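Local coordinates for fat acid-binding protein (Eubacterium ventriosum, PDB 3NYI), which binds stearic acid, and as a DegV-family protein probably serves in fatty-acid binding, at residues Val44-Asp49 and Ile272-Ala277; Ile27-Val32 and Tyr39-Val44. All blocks are in the same frame, centred on the assembly; numbering follows the deposited sequence.

Interaction 1 of 2, residues Val44-Asp49 and Ile272-Ala277; sequences VDITRD and IGIVSA. With STE (stearic acid), chain C.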
loop_
_atom_site.group_PDB
_atom_site.type_symbol
_atom_site.label_atom_id
_atom_site.label_comp_id
_atom_site.label_asym_id
_atom_site.label_seq_id
_atom_site.Cartn_x
_atom_site.Cartn_y
_atom_site.Cartn_z
ATOM N N VAL A 44 10.911 -10.718 -6.384
ATOM C CA VAL A 44 11.330 -12.080 -6.717
ATOM C C VAL A 44 12.403 -12.079 -7.805
ATOM O O VAL A 44 13.486 -12.635 -7.608
ATOM C CB VAL A 44 10.141 -12.973 -7.158
ATOM C CG1 VAL A 44 10.637 -14.345 -7.622
ATOM C CG2 VAL A 44 9.117 -13.115 -6.033
ATOM N N ASP A 45 12.107 -11.451 -8.942
ATOM C CA ASP A 45 13.057 -11.386 -10.060
ATOM C C ASP A 45 13.917 -10.122 -10.009
ATOM O O ASP A 45 14.844 -9.954 -10.797
ATOM C CB ASP A 45 12.328 -11.459 -11.411
ATOM C CG ASP A 45 11.490 -12.716 -11.554
ATOM O OD1 ASP A 45 11.952 -13.805 -11.137
ATOM O OD2 ASP A 45 10.366 -12.616 -12.084
ATOM N N ILE A 46 13.597 -9.227 -9.085
ATOM C CA ILE A 46 14.304 -7.958 -8.968
ATOM C C ILE A 46 14.016 -7.398 -7.590
ATOM O O ILE A 46 12.987 -7.717 -7.003
ATOM C CB ILE A 46 13.848 -6.934 -10.036
ATOM C CG1 ILE A 46 14.734 -5.688 -9.988
ATOM C CG2 ILE A 46 12.368 -6.564 -9.853
ATOM C CD1 ILE A 46 14.354 -4.630 -10.985
ATOM N N THR A 47 14.920 -6.579 -7.065
ATOM C CA THR A 47 14.733 -6.050 -5.713
ATOM C C THR A 47 14.259 -4.608 -5.719
ATOM O O THR A 47 14.465 -3.856 -6.680
ATOM C CB THR A 47 16.021 -6.113 -4.873
ATOM O OG1 THR A 47 16.869 -5.015 -5.224
ATOM C CG2 THR A 47 16.749 -7.433 -5.090
ATOM N N ARG A 48 13.642 -4.224 -4.610
ATOM C CA ARG A 48 13.107 -2.892 -4.458
ATOM C C ARG A 48 14.210 -1.847 -4.623
ATOM O O ARG A 48 14.052 -0.866 -5.352
ATOM C CB ARG A 48 12.448 -2.783 -3.087
ATOM C CG ARG A 48 11.842 -1.453 -2.807
ATOM C CD ARG A 48 12.688 -0.713 -1.829
ATOM N NE ARG A 48 11.978 0.440 -1.302
ATOM C CZ ARG A 48 12.583 1.484 -0.760
ATOM N NH1 ARG A 48 13.904 1.498 -0.691
ATOM N NH2 ARG A 48 11.874 2.509 -0.298
ATOM N N ASP A 49 15.343 -2.064 -3.963
ATOM C CA ASP A 49 16.433 -1.101 -4.048
ATOM C C ASP A 49 16.978 -0.923 -5.473
ATOM O O ASP A 49 17.281 0.201 -5.878
ATOM C CB ASP A 49 17.543 -1.439 -3.042
ATOM C CG ASP A 49 17.139 -1.124 -1.603
ATOM O OD1 ASP A 49 16.005 -0.644 -1.384
ATOM O OD2 ASP A 49 17.950 -1.355 -0.685
ATOM N N ILE A 272 8.699 1.962 0.820
ATOM C CA ILE A 272 7.680 1.996 -0.228
ATOM C C ILE A 272 8.177 1.171 -1.415
ATOM O O ILE A 272 9.323 1.324 -1.857
ATOM C CB ILE A 272 7.367 3.422 -0.626
ATOM C CG1 ILE A 272 6.755 4.160 0.579
ATOM C CG2 ILE A 272 6.411 3.457 -1.814
ATOM C CD1 ILE A 272 6.698 5.654 0.384
ATOM N N GLY A 273 7.336 0.267 -1.893
ATOM C CA GLY A 273 7.783 -0.699 -2.883
ATOM C C GLY A 273 7.713 -0.246 -4.319
ATOM O O GLY A 273 7.244 0.849 -4.632
ATOM N N ILE A 274 8.193 -1.131 -5.191
ATOM C CA ILE A 274 8.192 -0.947 -6.629
ATOM C C ILE A 274 6.838 -0.566 -7.208
ATOM O O ILE A 274 6.752 0.338 -8.038
ATOM C CB ILE A 274 8.681 -2.251 -7.288
ATOM C CG1 ILE A 274 10.170 -2.450 -6.972
ATOM C CG2 ILE A 274 8.408 -2.237 -8.787
ATOM C CD1 ILE A 274 10.766 -3.772 -7.523
ATOM N N VAL A 275 5.777 -1.249 -6.787
ATOM C CA VAL A 275 4.440 -0.943 -7.325
ATOM C C VAL A 275 4.108 0.565 -7.213
ATOM O O VAL A 275 3.673 1.195 -8.178
ATOM C CB VAL A 275 3.333 -1.773 -6.636
ATOM C CG1 VAL A 275 1.945 -1.317 -7.113
ATOM C CG2 VAL A 275 3.548 -3.262 -6.888
ATOM N N SER A 276 4.304 1.144 -6.036
ATOM C CA SER A 276 4.037 2.569 -5.873
ATOM C C SER A 276 5.108 3.447 -6.495
ATOM O O SER A 276 4.804 4.475 -7.115
ATOM C CB SER A 276 3.891 2.944 -4.387
ATOM O OG SER A 276 2.751 2.334 -3.827
ATOM N N ALA A 277 6.366 3.055 -6.325
ATOM C CA ALA A 277 7.464 3.907 -6.767
ATOM C C ALA A 277 7.480 4.130 -8.278
ATOM O O ALA A 277 7.877 5.196 -8.742
ATOM C CB ALA A 277 8.811 3.359 -6.279
HETATM C C1 STE C . -0.724 -2.334 -12.122
HETATM O O1 STE C . -1.764 -2.917 -12.180
HETATM O O2 STE C . -0.100 -2.149 -13.125
HETATM C C2 STE C . -0.315 -1.632 -10.807
HETATM C C3 STE C . -0.656 -0.121 -10.866
HETATM C C4 STE C . -0.139 0.589 -9.590
HETATM C C5 STE C . -0.676 2.036 -9.501
HETATM C C6 STE C . -0.098 2.735 -8.249
HETATM C C7 STE C . -0.535 4.220 -8.185
HETATM C C8 STE C . -0.056 4.813 -6.835
HETATM C C9 STE C . -0.438 6.306 -6.712
HETATM C C10 STE C . 0.146 6.863 -5.385
HETATM C C11 STE C . -0.731 6.381 -4.227
HETATM C C12 STE C . 0.029 5.727 -3.049
HETATM C C13 STE C . 1.498 6.153 -2.904
HETATM C C14 STE C . 1.719 6.472 -1.400
HETATM C C15 STE C . 3.226 6.523 -1.055
HETATM C C16 STE C . 3.391 7.200 0.328
HETATM C C17 STE C . 3.270 6.140 1.445
HETATM C C18 STE C . 3.603 6.754 2.825
#
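Arg48, in the first turn of helix 48-57, reaches across to Ile272 and Gly273, which lead into helix 274-280; two helix N-termini meet where the two sheets of this DegV-family fold come together. With CG anti to the backbone N (chi1 -179°), the chain of Arg48 extends from CB and bends at chi2, which brings its end in to the 272-273 backbone: CG lies 4.1 Å from Gly273 CA, and CD passes Ile272 O. NE then donates to Ile272 O at 2.9 Å, coming from above the carbonyl plane. NH2 adds a weak bond to the same oxygen, but its stronger partner is Gly243 O. NH1 bonds to Asp49 OD1 at 3.1 Å within the guanidinium plane, a salt bridge that fixes the group's rotation. A leucine in its place would probably leave Ile272 O without the NE and NH2 donors and Asp49 OD1 without its guanidinium partner, though Lys246 would still hold OD2. Next to the arginine's backbone the contact is apolar, as suits branched aliphatics: Ile274 CG1 packs on Arg48 CA (3.9 Å), while its CD1 meets Ile46 CG2 at 4.0 Å. Thr47 is the N-cap of its helix, forming a capping box with Glu50; Gly273 holds the same position in the other. On either side of Gly273 in sequence, Val275 CG1 touches stearic acid C4 and Ile272 CD1 lies 3.6 Å from C17.

Interaction 2 of 2, residues Ile27-Val32 and Tyr39-Val44; sequences IVPLSV and YYRDGV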
loop_
_atom_site.group_PDB
_atom_site.type_symbol
_atom_site.label_atom_id
_atom_site.label_comp_id
_atom_site.label_asym_id
_atom_site.label_seq_id
_atom_site.Cartn_x
_atom_site.Cartn_y
_atom_site.Cartn_z
ATOM N N ILE A 27 2.812 -13.428 -0.280
ATOM C CA ILE A 27 2.723 -12.343 -1.259
ATOM C C ILE A 27 2.622 -12.839 -2.692
ATOM O O ILE A 27 3.378 -13.717 -3.111
ATOM C CB ILE A 27 3.915 -11.386 -1.143
ATOM C CG1 ILE A 27 3.909 -10.719 0.235
ATOM C CG2 ILE A 27 3.867 -10.324 -2.255
ATOM C CD1 ILE A 27 2.610 -9.947 0.538
ATOM N N VAL A 28 1.662 -12.289 -3.436
ATOM C CA VAL A 28 1.582 -12.501 -4.886
ATOM C C VAL A 28 2.130 -11.252 -5.578
ATOM O O VAL A 28 1.561 -10.156 -5.466
ATOM C CB VAL A 28 0.138 -12.784 -5.343
ATOM C CG1 VAL A 28 0.052 -12.933 -6.893
ATOM C CG2 VAL A 28 -0.394 -14.023 -4.651
ATOM N N PRO A 29 3.250 -11.405 -6.290
ATOM C CA PRO A 29 3.956 -10.238 -6.846
ATOM C C PRO A 29 3.315 -9.589 -8.077
ATOM O O PRO A 29 2.839 -10.281 -8.992
ATOM C CB PRO A 29 5.325 -10.804 -7.252
ATOM C CG PRO A 29 5.214 -12.288 -7.199
ATOM C CD PRO A 29 3.909 -12.688 -6.602
ATOM N N LEU A 30 3.347 -8.259 -8.115
ATOM C CA LEU A 30 3.163 -7.546 -9.378
ATOM C C LEU A 30 4.490 -7.587 -10.131
ATOM O O LEU A 30 5.490 -8.061 -9.589
ATOM C CB LEU A 30 2.686 -6.107 -9.136
ATOM C CG LEU A 30 1.163 -6.029 -8.951
ATOM C CD1 LEU A 30 0.721 -6.425 -7.523
ATOM C CD2 LEU A 30 0.634 -4.633 -9.301
ATOM N N SER A 31 4.507 -7.104 -11.370
ATOM C CA SER A 31 5.752 -7.059 -12.137
ATOM C C SER A 31 6.084 -5.643 -12.576
ATOM O O SER A 31 5.209 -4.769 -12.642
ATOM C CB SER A 31 5.686 -7.997 -13.355
ATOM O OG SER A 31 5.544 -9.339 -12.912
ATOM N N VAL A 32 7.361 -5.416 -12.850
ATOM C CA VAL A 32 7.814 -4.147 -13.400
ATOM C C VAL A 32 8.640 -4.383 -14.671
ATOM O O VAL A 32 9.294 -5.419 -14.803
ATOM C CB VAL A 32 8.619 -3.348 -12.365
ATOM C CG1 VAL A 32 9.809 -4.158 -11.866
ATOM C CG2 VAL A 32 9.073 -2.034 -12.946
ATOM N N TYR A 39 9.516 -8.219 -18.297
ATOM C CA TYR A 39 8.978 -7.915 -16.966
ATOM C C TYR A 39 9.622 -8.777 -15.887
ATOM O O TYR A 39 9.985 -9.935 -16.132
ATOM C CB TYR A 39 7.463 -8.122 -16.939
ATOM C CG TYR A 39 6.688 -7.009 -17.592
ATOM C CD1 TYR A 39 6.692 -6.855 -18.974
ATOM C CD2 TYR A 39 5.939 -6.113 -16.825
ATOM C CE1 TYR A 39 5.978 -5.828 -19.586
ATOM C CE2 TYR A 39 5.229 -5.083 -17.426
ATOM C CZ TYR A 39 5.251 -4.947 -18.800
ATOM O OH TYR A 39 4.546 -3.925 -19.399
ATOM N N TYR A 40 9.736 -8.200 -14.693
ATOM C CA TYR A 40 10.348 -8.832 -13.528
ATOM C C TYR A 40 9.395 -8.783 -12.351
ATOM O O TYR A 40 8.918 -7.708 -11.997
ATOM C CB TYR A 40 11.622 -8.077 -13.136
ATOM C CG TYR A 40 12.607 -7.994 -14.264
ATOM C CD1 TYR A 40 13.327 -9.118 -14.655
ATOM C CD2 TYR A 40 12.808 -6.805 -14.958
ATOM C CE1 TYR A 40 14.219 -9.065 -15.693
ATOM C CE2 TYR A 40 13.702 -6.745 -16.007
ATOM C CZ TYR A 40 14.407 -7.879 -16.365
ATOM O OH TYR A 40 15.296 -7.846 -17.407
ATOM N N ARG A 41 9.131 -9.942 -11.742
ATOM C CA ARG A 41 8.273 -10.017 -10.574
ATOM C C ARG A 41 8.874 -9.307 -9.368
ATOM O O ARG A 41 10.010 -9.572 -8.963
ATOM C CB ARG A 41 7.903 -11.466 -10.252
ATOM C CG ARG A 41 6.988 -12.090 -11.296
ATOM C CD ARG A 41 6.886 -13.590 -11.105
ATOM N NE ARG A 41 8.218 -14.173 -11.024
ATOM C CZ ARG A 41 8.476 -15.419 -10.642
ATOM N NH1 ARG A 41 7.487 -16.233 -10.291
ATOM N NH2 ARG A 41 9.732 -15.845 -10.612
ATOM N N ASP A 42 8.079 -8.388 -8.828
ATOM C CA ASP A 42 8.431 -7.535 -7.695
ATOM C C ASP A 42 9.024 -8.345 -6.545
ATOM O O ASP A 42 8.382 -9.234 -5.999
ATOM C CB ASP A 42 7.140 -6.798 -7.262
ATOM C CG ASP A 42 7.318 -5.895 -6.046
ATOM O OD1 ASP A 42 8.460 -5.735 -5.552
ATOM O OD2 ASP A 42 6.274 -5.339 -5.591
ATOM N N GLY A 43 10.257 -8.038 -6.175
ATOM C CA GLY A 43 10.857 -8.691 -5.030
ATOM C C GLY A 43 11.395 -10.085 -5.316
ATOM O O GLY A 43 12.233 -10.585 -4.571
ATOM N N VAL A 44 10.911 -10.718 -6.384
ATOM C CA VAL A 44 11.330 -12.080 -6.717
ATOM C C VAL A 44 12.403 -12.079 -7.805
ATOM O O VAL A 44 13.486 -12.635 -7.608
ATOM C CB VAL A 44 10.141 -12.973 -7.158
ATOM C CG1 VAL A 44 10.637 -14.345 -7.622
ATOM C CG2 VAL A 44 9.117 -13.115 -6.033
#
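Tyr39 packs against Ser31 and Val32 in an antiparallel beta hairpin. The Tyr39 ring presents its edge to Ser31 CB, with CD2 at 4.0 Å, and Tyr39 CA makes a CA-H...O contact with Val32 O. Tyr40 forms the hydrogen-bonded pair with Val32: its N gives to Val32 O at 2.8 Å and its O takes Val32 N at 2.9 Å. Arg41 faces Ser31 in a non-hydrogen-bonded pair, where the small serine leaves room for aliphatic CG to sit 3.5 Å from Ser31 OG; the chain bends at chi3 (-51°), and NE reaches Asp45 in a salt bridge. Asp42 N closes the ladder on Leu30 O at 2.7 Å, a nearly straight bond (168°), while its carboxylate turns to Ser11. Gly43 has a positive phi (80°) that would jam a CB against the preceding carbonyl, and it completes a type II turn in which Val44 N bonds to Arg41 O. Val44 CG2 finally meets Pro29 CG at 4.2 Å, ring against methyl. Strand 6-10 flanks Ile27 and Val28, helix 70-81 packs on Val28, and helix 274-280 lies against Leu30, Val32 and Asp42.

How the interactions relate
From the N terminus, interaction 2 comes first: strand 25-33 turns back within a few residues onto strand 39-41, closing a short hairpin on the edge of the first sheet. Val44, shared by both, then leads into helix 48-57, where interaction 1 opens a loop of more than two hundred residues that closes only at helix 274-280, just after strand 270-271 of the second sheet. The two contacts therefore follow in series, neither nested nor crossed. They also touch directly: Ile274 CD1 lies 3.6 Å from Asp42 OD1, and Val275 CG2 packs on Leu30 CB. Helix 274-280 so binds the hairpin to the second sheet, beside the stearic acid that Leu30 and Val275 both touch.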